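CglIIR protein (Corynebacterium glutamicum, PDB 6F1S) forms the H subunit of the CglI restriction endonuclease, an NTPase containing a DEAD-Z1 helicase-like motor, and is represented here by its C-terminal domain. Local coordinates at residues R55-I58 with T59-A63; T146-S149 with D150-V154; K38-A41 with Y42-K45. One frame throughout, in Å; residues are numbered along the deposited sequence.

In the fold
From the N terminus, contact 3 (38-45) comes first, a turn within helix 32-46; contact 1 (55-63) spans nearly all of the short helix 54-61 and the residues that leave it, and contact 2 (146-154) lies far down the chain, where the loop after helix 136-141 enters strand 152-158. The three follow in series without nesting or crossing. Only contact 2 closes a loop; the other two bridge successive helical turns. Contact 3 touches both of the others, which do not touch each other: Leu39 CD2 meets Ile60 CD1 at 4.1 Å, whereas Leu39 CD1 packs on Trp153 CD2 at 3.5 Å. Helices 32-46 and 54-61 and strand 152-158 are thereby tied together.

Contact 1. Residues R55-I58 with T59-A63; sequences RAII and TILNA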
ATOM      1  N   ARG A  55      12.208   8.971   0.125  1.00 31.70           N
ATOM      2  CA  ARG A  55      12.834   8.281   1.241  1.00 31.11           C
ATOM      3  C   ARG A  55      11.818   7.873   2.311  1.00 29.24           C
ATOM      4  O   ARG A  55      11.973   6.838   2.970  1.00 27.90           O
ATOM      5  CB  ARG A  55      13.924   9.159   1.854  1.00 34.50           C
ATOM      6  CG  ARG A  55      14.614   8.522   3.033  1.00 38.98           C
ATOM      7  CD  ARG A  55      15.623   9.455   3.663  1.00 42.67           C
ATOM      8  NE  ARG A  55      16.182   8.880   4.882  1.00 45.44           N
ATOM      9  CZ  ARG A  55      17.082   9.487   5.646  1.00 48.24           C
ATOM     10  NH1 ARG A  55      17.533  10.691   5.316  1.00 49.39           N
ATOM     11  NH2 ARG A  55      17.531   8.888   6.740  1.00 50.02           N
ATOM     12  N   ALA A  56      10.773   8.677   2.477  1.00 27.40           N
ATOM     13  CA  ALA A  56       9.769   8.399   3.498  1.00 26.08           C
ATOM     14  C   ALA A  56       8.873   7.247   3.059  1.00 25.70           C
ATOM     15  O   ALA A  56       8.488   6.404   3.870  1.00 26.78           O
ATOM     16  CB  ALA A  56       8.943   9.639   3.790  1.00 25.36           C
ATOM     17  N   ILE A  57       8.545   7.228   1.772  1.00 24.34           N
ATOM     18  CA  ILE A  57       7.856   6.105   1.152  1.00 25.99           C
ATOM     19  C   ILE A  57       8.626   4.802   1.351  1.00 27.34           C
ATOM     20  O   ILE A  57       8.055   3.796   1.782  1.00 26.83           O
ATOM     21  CB  ILE A  57       7.656   6.336  -0.360  1.00 27.45           C
ATOM     22  CG1 ILE A  57       6.464   7.251  -0.608  1.00 27.76           C
ATOM     23  CG2 ILE A  57       7.418   5.023  -1.076  1.00 28.24           C
ATOM     24  CD1 ILE A  57       5.128   6.576  -0.392  1.00 27.52           C
ATOM     25  N   ILE A  58       9.919   4.829   1.022  1.00 27.78           N
ATOM     26  CA  ILE A  58      10.767   3.644   1.134  1.00 28.01           C
ATOM     27  C   ILE A  58      10.712   3.074   2.544  1.00 26.76           C
ATOM     28  O   ILE A  58      10.544   1.871   2.740  1.00 25.65           O
ATOM     29  CB  ILE A  58      12.239   3.950   0.801  1.00 29.44           C
ATOM     30  CG1 ILE A  58      12.380   4.515  -0.608  1.00 30.08           C
ATOM     31  CG2 ILE A  58      13.085   2.703   0.966  1.00 30.40           C
ATOM     32  CD1 ILE A  58      11.906   3.593  -1.677  1.00 32.21           C
ATOM     33  N   THR A  59      10.857   3.966   3.517  1.00 26.07           N
ATOM     34  CA  THR A  59      10.875   3.605   4.929  1.00 26.03           C
ATOM     35  C   THR A  59       9.601   2.876   5.328  1.00 25.42           C
ATOM     36  O   THR A  59       9.639   1.907   6.087  1.00 27.19           O
ATOM     37  CB  THR A  59      11.053   4.859   5.811  1.00 26.11           C
ATOM     38  OG1 THR A  59      12.264   5.530   5.443  1.00 26.98           O
ATOM     39  CG2 THR A  59      11.103   4.486   7.287  1.00 25.47           C
ATOM     40  N   ILE A  60       8.475   3.356   4.809  1.00 22.79           N
ATOM     41  CA  ILE A  60       7.176   2.746   5.067  1.00 21.77           C
ATOM     42  C   ILE A  60       7.085   1.377   4.400  1.00 22.28           C
ATOM     43  O   ILE A  60       6.628   0.408   5.007  1.00 23.82           O
ATOM     44  CB  ILE A  60       6.035   3.655   4.567  1.00 19.90           C
ATOM     45  CG1 ILE A  60       5.914   4.885   5.473  1.00 18.63           C
ATOM     46  CG2 ILE A  60       4.723   2.892   4.489  1.00 18.00           C
ATOM     47  CD1 ILE A  60       5.034   5.974   4.912  1.00 17.73           C
ATOM     48  N   LEU A  61       7.549   1.300   3.156  1.00 21.65           N
ATOM     49  CA  LEU A  61       7.547   0.044   2.418  1.00 23.66           C
ATOM     50  C   LEU A  61       8.417  -1.014   3.097  1.00 26.49           C
ATOM     51  O   LEU A  61       8.075  -2.197   3.094  1.00 28.35           O
ATOM     52  CB  LEU A  61       8.011   0.276   0.974  1.00 24.30           C
ATOM     53  CG  LEU A  61       7.048   1.071   0.079  1.00 23.86           C
ATOM     54  CD1 LEU A  61       7.656   1.341  -1.292  1.00 22.82           C
ATOM     55  CD2 LEU A  61       5.714   0.354  -0.066  1.00 21.15           C
ATOM     56  N   ASN A  62       9.531  -0.588   3.694  1.00 26.54           N
ATOM     57  CA  ASN A  62      10.428  -1.509   4.396  1.00 27.15           C
ATOM     58  C   ASN A  62       9.779  -2.171   5.599  1.00 24.91           C
ATOM     59  O   ASN A  62      10.271  -3.176   6.097  1.00 25.66           O
ATOM     60  CB  ASN A  62      11.694  -0.788   4.856  1.00 29.76           C
ATOM     61  CG  ASN A  62      12.656  -0.528   3.724  1.00 31.32           C
ATOM     62  OD1 ASN A  62      12.769  -1.327   2.794  1.00 34.47           O
ATOM     63  ND2 ASN A  62      13.354   0.597   3.790  1.00 31.49           N
ATOM     64  N   ALA A  63       8.678  -1.602   6.074  1.00 22.59           N
ATOM     65  CA  ALA A  63       7.965  -2.184   7.197  1.00 20.60           C
ATOM     66  C   ALA A  63       7.211  -3.427   6.752  1.00 22.34           C
ATOM     67  O   ALA A  63       6.699  -4.186   7.578  1.00 23.53           O
ATOM     68  CB  ALA A  63       7.021  -1.174   7.809  1.00 18.55           C
TER
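Thr59 and Arg55 open a run of contacts between successive turns of the short helix 54-61, one of the helices packed against the mixed beta-sheet of this domain. The motif is the alpha-helical i to i+4 ladder. Four backbone hydrogen bonds make it up, from the N atoms of Thr59, Ile60, Leu61 and Asn62 to the carbonyls of Arg55, Ala56, Ile57 and Ile58. Its first rung is doubled. The Arg55 carbonyl oxygen accepts from Thr59 N at 3.1 Å and again from Thr59 OG1 at 2.8 Å, the two donors arriving from opposite faces of the carbonyl plane. The hydroxyl can fold back this way because OG1 stands anti to its own carbonyl carbon (chi1 -58°), beside the backbone N.

Asn62 lies at the exposed end, its OD1 hydrogen-bonded to Lys77. Its amide nitrogen ND2 rests 3.5 Å from Ile58 CG2, the two side chains crossing at a slant. Leu80 of helix 73-86 touches both Ile57 and Ile58, while Ile60 turns to Met94 of strand 92-100.

On the buried side, Ile57 and Leu61 both touch Leu127 of strand 126-132. The two side chains run alongside each other in the same direction, and the CG2 branch of Ile57 makes the touch, 3.7 Å from Leu61 CD1.

Contact 2. Residues T146-S149 with D150-V154; sequences TWSS and DPIWV
Trp147 meets Ile152 and Val154 where the chain doubles back from the loop after helix 136-141 into strand 152-158. The indole crosses both side chains at about a right angle, and two methyl groups sit over the same face of it in CH-pi contacts. Ile152 CG2 lies 4.1 Å from the centroid of the five-membered ring, and Val154 CG2 lies 3.9 Å from that of the six-membered ring, each shifted toward the rim. Because Ile152 and Val154 are two apart on the strand, their side chains emerge on one side and together span the length of the indole. Its NE1 hydrogen-bonds to the carbonyl of Val102, which, with the two methyl groups over its face, helps hold the ring's rotation.

Ser148 follows, its OG held by the carbonyl of Pro27 and 3.6 Å from Ile152 CD1. Ser149 opens a type VIb beta turn, 149-152, with the cis peptide between Asp150 and Pro151 at its centre. With chi1 at 67°, its OG sits between its backbone N and carbonyl carbon and donates to Pro151 O at 2.9 Å, approaching from above the carbonyl plane and bridging the cis peptide.

Around the turn, Asp150 OD1 hydrogen-bonds to Gly134 N. Ile152 and Val154 pair by backbone hydrogen bonds with Ile132 and Tyr130 of the antiparallel strand 126-132, while Ser149 and Pro151 touch Val32 and Asp36 of helix 32-46.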
ATOM      1  N   THR A 146      -7.419 -15.671   5.660  1.00 26.17           N
ATOM      2  CA  THR A 146      -7.334 -14.517   6.541  1.00 25.03           C
ATOM      3  C   THR A 146      -6.074 -13.707   6.238  1.00 25.09           C
ATOM      4  O   THR A 146      -5.111 -14.239   5.692  1.00 27.22           O
ATOM      5  CB  THR A 146      -7.311 -14.948   8.019  1.00 24.52           C
ATOM      6  OG1 THR A 146      -6.274 -15.917   8.214  1.00 24.63           O
ATOM      7  CG2 THR A 146      -8.643 -15.558   8.417  1.00 24.02           C
ATOM      8  N   TRP A 147      -6.083 -12.425   6.592  1.00 24.18           N
ATOM      9  CA  TRP A 147      -4.882 -11.609   6.480  1.00 23.57           C
ATOM     10  C   TRP A 147      -3.916 -12.029   7.585  1.00 24.32           C
ATOM     11  O   TRP A 147      -4.331 -12.628   8.569  1.00 25.22           O
ATOM     12  CB  TRP A 147      -5.214 -10.117   6.573  1.00 21.01           C
ATOM     13  CG  TRP A 147      -6.190  -9.640   5.526  1.00 20.97           C
ATOM     14  CD1 TRP A 147      -7.539  -9.483   5.676  1.00 20.01           C
ATOM     15  CD2 TRP A 147      -5.896  -9.260   4.170  1.00 19.27           C
ATOM     16  NE1 TRP A 147      -8.100  -9.030   4.505  1.00 18.23           N
ATOM     17  CE2 TRP A 147      -7.111  -8.884   3.564  1.00 18.19           C
ATOM     18  CE3 TRP A 147      -4.719  -9.198   3.411  1.00 18.69           C
ATOM     19  CZ2 TRP A 147      -7.188  -8.452   2.238  1.00 18.86           C
ATOM     20  CZ3 TRP A 147      -4.799  -8.772   2.092  1.00 18.92           C
ATOM     21  CH2 TRP A 147      -6.023  -8.402   1.521  1.00 18.20           C
ATOM     22  N   SER A 148      -2.635 -11.716   7.422  1.00 24.66           N
ATOM     23  CA  SER A 148      -1.608 -12.204   8.340  1.00 26.23           C
ATOM     24  C   SER A 148      -1.716 -11.563   9.718  1.00 27.73           C
ATOM     25  O   SER A 148      -1.135 -12.055  10.680  1.00 29.08           O
ATOM     26  CB  SER A 148      -0.209 -11.966   7.763  1.00 26.05           C
ATOM     27  OG  SER A 148       0.040 -10.583   7.570  1.00 26.78           O
ATOM     28  N   SER A 149      -2.457 -10.465   9.813  1.00 27.97           N
ATOM     29  CA  SER A 149      -2.666  -9.815  11.099  1.00 28.14           C
ATOM     30  C   SER A 149      -3.951  -9.001  11.125  1.00 29.65           C
ATOM     31  O   SER A 149      -4.514  -8.654  10.086  1.00 30.69           O
ATOM     32  CB  SER A 149      -1.479  -8.914  11.454  1.00 28.10           C
ATOM     33  OG  SER A 149      -1.388  -7.808  10.576  1.00 27.48           O
ATOM     34  N   ASP A 150      -4.407  -8.717  12.339  1.00 31.22           N
ATOM     35  CA  ASP A 150      -5.557  -7.869  12.571  1.00 30.78           C
ATOM     36  C   ASP A 150      -5.153  -6.819  13.602  1.00 30.25           C
ATOM     37  O   ASP A 150      -4.895  -7.151  14.756  1.00 30.13           O
ATOM     38  CB  ASP A 150      -6.758  -8.691  13.056  1.00 32.15           C
ATOM     39  CG  ASP A 150      -8.010  -7.847  13.249  1.00 33.28           C
ATOM     40  OD1 ASP A 150      -8.203  -6.878  12.494  1.00 33.83           O
ATOM     41  OD2 ASP A 150      -8.808  -8.147  14.158  1.00 35.39           O
ATOM     42  N   PRO A 151      -5.072  -5.543  13.188  1.00 30.09           N
ATOM     43  CA  PRO A 151      -5.374  -5.049  11.842  1.00 28.64           C
ATOM     44  C   PRO A 151      -4.243  -5.299  10.855  1.00 26.40           C
ATOM     45  O   PRO A 151      -3.125  -5.615  11.263  1.00 26.04           O
ATOM     46  CB  PRO A 151      -5.559  -3.551  12.064  1.00 29.31           C
ATOM     47  CG  PRO A 151      -4.582  -3.247  13.157  1.00 30.97           C
ATOM     48  CD  PRO A 151      -4.590  -4.461  14.067  1.00 30.59           C
ATOM     49  N   ILE A 152      -4.543  -5.158   9.569  1.00 24.31           N
ATOM     50  CA  ILE A 152      -3.535  -5.258   8.523  1.00 21.60           C
ATOM     51  C   ILE A 152      -3.560  -3.977   7.694  1.00 19.95           C
ATOM     52  O   ILE A 152      -4.580  -3.288   7.629  1.00 19.61           O
ATOM     53  CB  ILE A 152      -3.778  -6.496   7.611  1.00 25.04           C
ATOM     54  CG1 ILE A 152      -2.560  -6.790   6.729  1.00 25.53           C
ATOM     55  CG2 ILE A 152      -5.028  -6.309   6.749  1.00 24.30           C
ATOM     56  CD1 ILE A 152      -1.350  -7.267   7.477  1.00 25.16           C
ATOM     57  N   TRP A 153      -2.427  -3.639   7.090  1.00 19.87           N
ATOM     58  CA  TRP A 153      -2.381  -2.624   6.047  1.00 17.61           C
ATOM     59  C   TRP A 153      -2.009  -3.325   4.749  1.00 18.55           C
ATOM     60  O   TRP A 153      -1.053  -4.103   4.719  1.00 18.79           O
ATOM     61  CB  TRP A 153      -1.366  -1.527   6.364  1.00 15.51           C
ATOM     62  CG  TRP A 153      -1.802  -0.522   7.375  1.00 15.09           C
ATOM     63  CD1 TRP A 153      -1.569  -0.559   8.717  1.00 16.78           C
ATOM     64  CD2 TRP A 153      -2.525   0.695   7.130  1.00 15.25           C
ATOM     65  NE1 TRP A 153      -2.108   0.547   9.326  1.00 16.95           N
ATOM     66  CE2 TRP A 153      -2.700   1.335   8.374  1.00 15.68           C
ATOM     67  CE3 TRP A 153      -3.049   1.299   5.981  1.00 14.93           C
ATOM     68  CZ2 TRP A 153      -3.370   2.552   8.504  1.00 13.23           C
ATOM     69  CZ3 TRP A 153      -3.717   2.509   6.112  1.00 14.51           C
ATOM     70  CH2 TRP A 153      -3.870   3.120   7.365  1.00 14.63           C
ATOM     71  N   VAL A 154      -2.764  -3.069   3.687  1.00 15.73           N
ATOM     72  CA  VAL A 154      -2.473  -3.681   2.394  1.00 15.12           C
ATOM     73  C   VAL A 154      -1.996  -2.624   1.394  1.00 14.74           C
ATOM     74  O   VAL A 154      -2.684  -1.633   1.154  1.00 17.97           O
ATOM     75  CB  VAL A 154      -3.704  -4.415   1.829  1.00 14.78           C
ATOM     76  CG1 VAL A 154      -3.320  -5.216   0.603  1.00 13.53           C
ATOM     77  CG2 VAL A 154      -4.319  -5.320   2.891  1.00 14.40           C
TER

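Contact 3. Residues K38-A41 with Y42-K45; sequences KLLA and YLDK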
ATOM      1  N   LYS A  38       2.258   4.612  13.394  1.00 23.98           N
ATOM      2  CA  LYS A  38       2.948   5.520  12.484  1.00 25.10           C
ATOM      3  C   LYS A  38       2.034   6.035  11.367  1.00 20.85           C
ATOM      4  O   LYS A  38       1.955   7.241  11.132  1.00 19.18           O
ATOM      5  CB  LYS A  38       4.174   4.820  11.889  1.00 27.91           C
ATOM      6  CG  LYS A  38       4.714   5.438  10.608  1.00 33.52           C
ATOM      7  CD  LYS A  38       5.788   6.482  10.880  1.00 39.76           C
ATOM      8  CE  LYS A  38       6.626   6.749   9.631  1.00 39.86           C
ATOM      9  NZ  LYS A  38       7.367   5.531   9.186  1.00 39.75           N
ATOM     10  N   LEU A  39       1.343   5.121  10.690  1.00 17.55           N
ATOM     11  CA  LEU A  39       0.474   5.494   9.577  1.00 16.79           C
ATOM     12  C   LEU A  39      -0.746   6.286  10.051  1.00 16.10           C
ATOM     13  O   LEU A  39      -1.158   7.249   9.401  1.00 15.82           O
ATOM     14  CB  LEU A  39       0.028   4.250   8.795  1.00 14.81           C
ATOM     15  CG  LEU A  39       1.123   3.512   8.013  1.00 14.92           C
ATOM     16  CD1 LEU A  39       0.556   2.303   7.277  1.00 13.93           C
ATOM     17  CD2 LEU A  39       1.823   4.447   7.035  1.00 13.15           C
ATOM     18  N   LEU A  40      -1.314   5.892  11.187  1.00 14.95           N
ATOM     19  CA  LEU A  40      -2.463   6.607  11.738  1.00 15.31           C
ATOM     20  C   LEU A  40      -2.088   8.003  12.245  1.00 14.04           C
ATOM     21  O   LEU A  40      -2.893   8.931  12.159  1.00 12.77           O
ATOM     22  CB  LEU A  40      -3.112   5.797  12.859  1.00 16.82           C
ATOM     23  CG  LEU A  40      -3.852   4.534  12.408  1.00 18.82           C
ATOM     24  CD1 LEU A  40      -4.437   3.801  13.604  1.00 17.32           C
ATOM     25  CD2 LEU A  40      -4.936   4.865  11.384  1.00 13.43           C
ATOM     26  N   ALA A  41      -0.872   8.155  12.769  1.00 13.22           N
ATOM     27  CA  ALA A  41      -0.399   9.477  13.178  1.00 14.87           C
ATOM     28  C   ALA A  41      -0.183  10.348  11.949  1.00 15.78           C
ATOM     29  O   ALA A  41      -0.415  11.554  11.988  1.00 18.31           O
ATOM     30  CB  ALA A  41       0.878   9.380  13.989  1.00 14.85           C
ATOM     31  N   TYR A  42       0.261   9.731  10.859  1.00 13.58           N
ATOM     32  CA  TYR A  42       0.463  10.455   9.608  1.00 16.08           C
ATOM     33  C   TYR A  42      -0.882  10.912   9.048  1.00 16.01           C
ATOM     34  O   TYR A  42      -1.026  12.058   8.621  1.00 16.03           O
ATOM     35  CB  TYR A  42       1.204   9.585   8.582  1.00 17.44           C
ATOM     36  CG  TYR A  42       1.571  10.307   7.302  1.00 17.22           C
ATOM     37  CD1 TYR A  42       0.623  10.538   6.311  1.00 14.97           C
ATOM     38  CD2 TYR A  42       2.872  10.750   7.078  1.00 18.31           C
ATOM     39  CE1 TYR A  42       0.949  11.201   5.147  1.00 15.77           C
ATOM     40  CE2 TYR A  42       3.211  11.412   5.909  1.00 17.85           C
ATOM     41  CZ  TYR A  42       2.246  11.634   4.947  1.00 17.50           C
ATOM     42  OH  TYR A  42       2.571  12.291   3.784  1.00 17.69           O
ATOM     43  N   LEU A  43      -1.854  10.004   9.053  1.00 15.43           N
ATOM     44  CA  LEU A  43      -3.193  10.280   8.533  1.00 15.23           C
ATOM     45  C   LEU A  43      -3.823  11.494   9.202  1.00 17.01           C
ATOM     46  O   LEU A  43      -4.476  12.311   8.558  1.00 18.59           O
ATOM     47  CB  LEU A  43      -4.087   9.056   8.715  1.00 14.88           C
ATOM     48  CG  LEU A  43      -5.597   9.218   8.540  1.00 14.56           C
ATOM     49  CD1 LEU A  43      -5.935   9.786   7.168  1.00 13.16           C
ATOM     50  CD2 LEU A  43      -6.274   7.878   8.757  1.00 11.56           C
ATOM     51  N   ASP A  44      -3.613  11.615  10.504  1.00 18.26           N
ATOM     52  CA  ASP A  44      -4.125  12.760  11.237  1.00 20.04           C
ATOM     53  C   ASP A  44      -3.331  14.019  10.916  1.00 20.11           C
ATOM     54  O   ASP A  44      -3.901  15.084  10.709  1.00 19.18           O
ATOM     55  CB  ASP A  44      -4.088  12.496  12.737  1.00 22.23           C
ATOM     56  CG  ASP A  44      -4.450  13.719  13.541  1.00 25.30           C
ATOM     57  OD1 ASP A  44      -5.660  13.998  13.679  1.00 25.25           O
ATOM     58  OD2 ASP A  44      -3.521  14.400  14.033  1.00 27.68           O
ATOM     59  N   LYS A  45      -2.012  13.886  10.867  1.00 20.82           N
ATOM     60  CA  LYS A  45      -1.135  15.041  10.719  1.00 21.66           C
ATOM     61  C   LYS A  45      -1.144  15.613   9.302  1.00 19.56           C
ATOM     62  O   LYS A  45      -1.036  16.825   9.118  1.00 18.25           O
ATOM     63  CB  LYS A  45       0.293  14.665  11.125  1.00 25.81           C
ATOM     64  CG  LYS A  45       1.282  15.816  11.082  1.00 30.40           C
ATOM     65  CD  LYS A  45       0.989  16.851  12.156  1.00 35.15           C
ATOM     66  CE  LYS A  45       1.348  16.337  13.539  1.00 36.16           C
ATOM     67  NZ  LYS A  45       1.271  17.422  14.557  1.00 38.54           N
TER
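Leu43 has CG anti to its backbone N (chi1 166°), a torsion that carries its CD2 to Leu40 CD2, a loose apolar touch at 4.2 Å. Tyr42 likewise holds CG anti to N (chi1 -174°), which leads its ring away from the preceding turn.

The framework is a regular alpha-helical turn, held by its backbone hydrogen bonds. Tyr42, Leu43, Asp44 and Lys45 donate their N-H groups in order to the carbonyls of Lys38, Leu39, Leu40 and Ala41. Beyond the Leu40-Leu43 touch, side chains add little except CB atoms that the helical backbone lays against carbonyls. Tyr42 CB lies 3.4 Å from Leu39 O, and Leu43 CB lies 3.5 Å from the same oxygen. Lys45 CB comes within 3.3 Å of Ala41 O, and the rest of its side chain bends outward.

Helix 32-46 lies with one flank on the central sheet. Tyr42 touches Met94 and Leu96 of strand 92-100, and its hydroxyl is hydrogen-bonded to Ser50 on the edge strand 49-52; Leu43 rests on Leu96 and Thr98. Leu40 packs on Trp153 of strand 152-158, and Lys38 reaches Ile60 of helix 54-61.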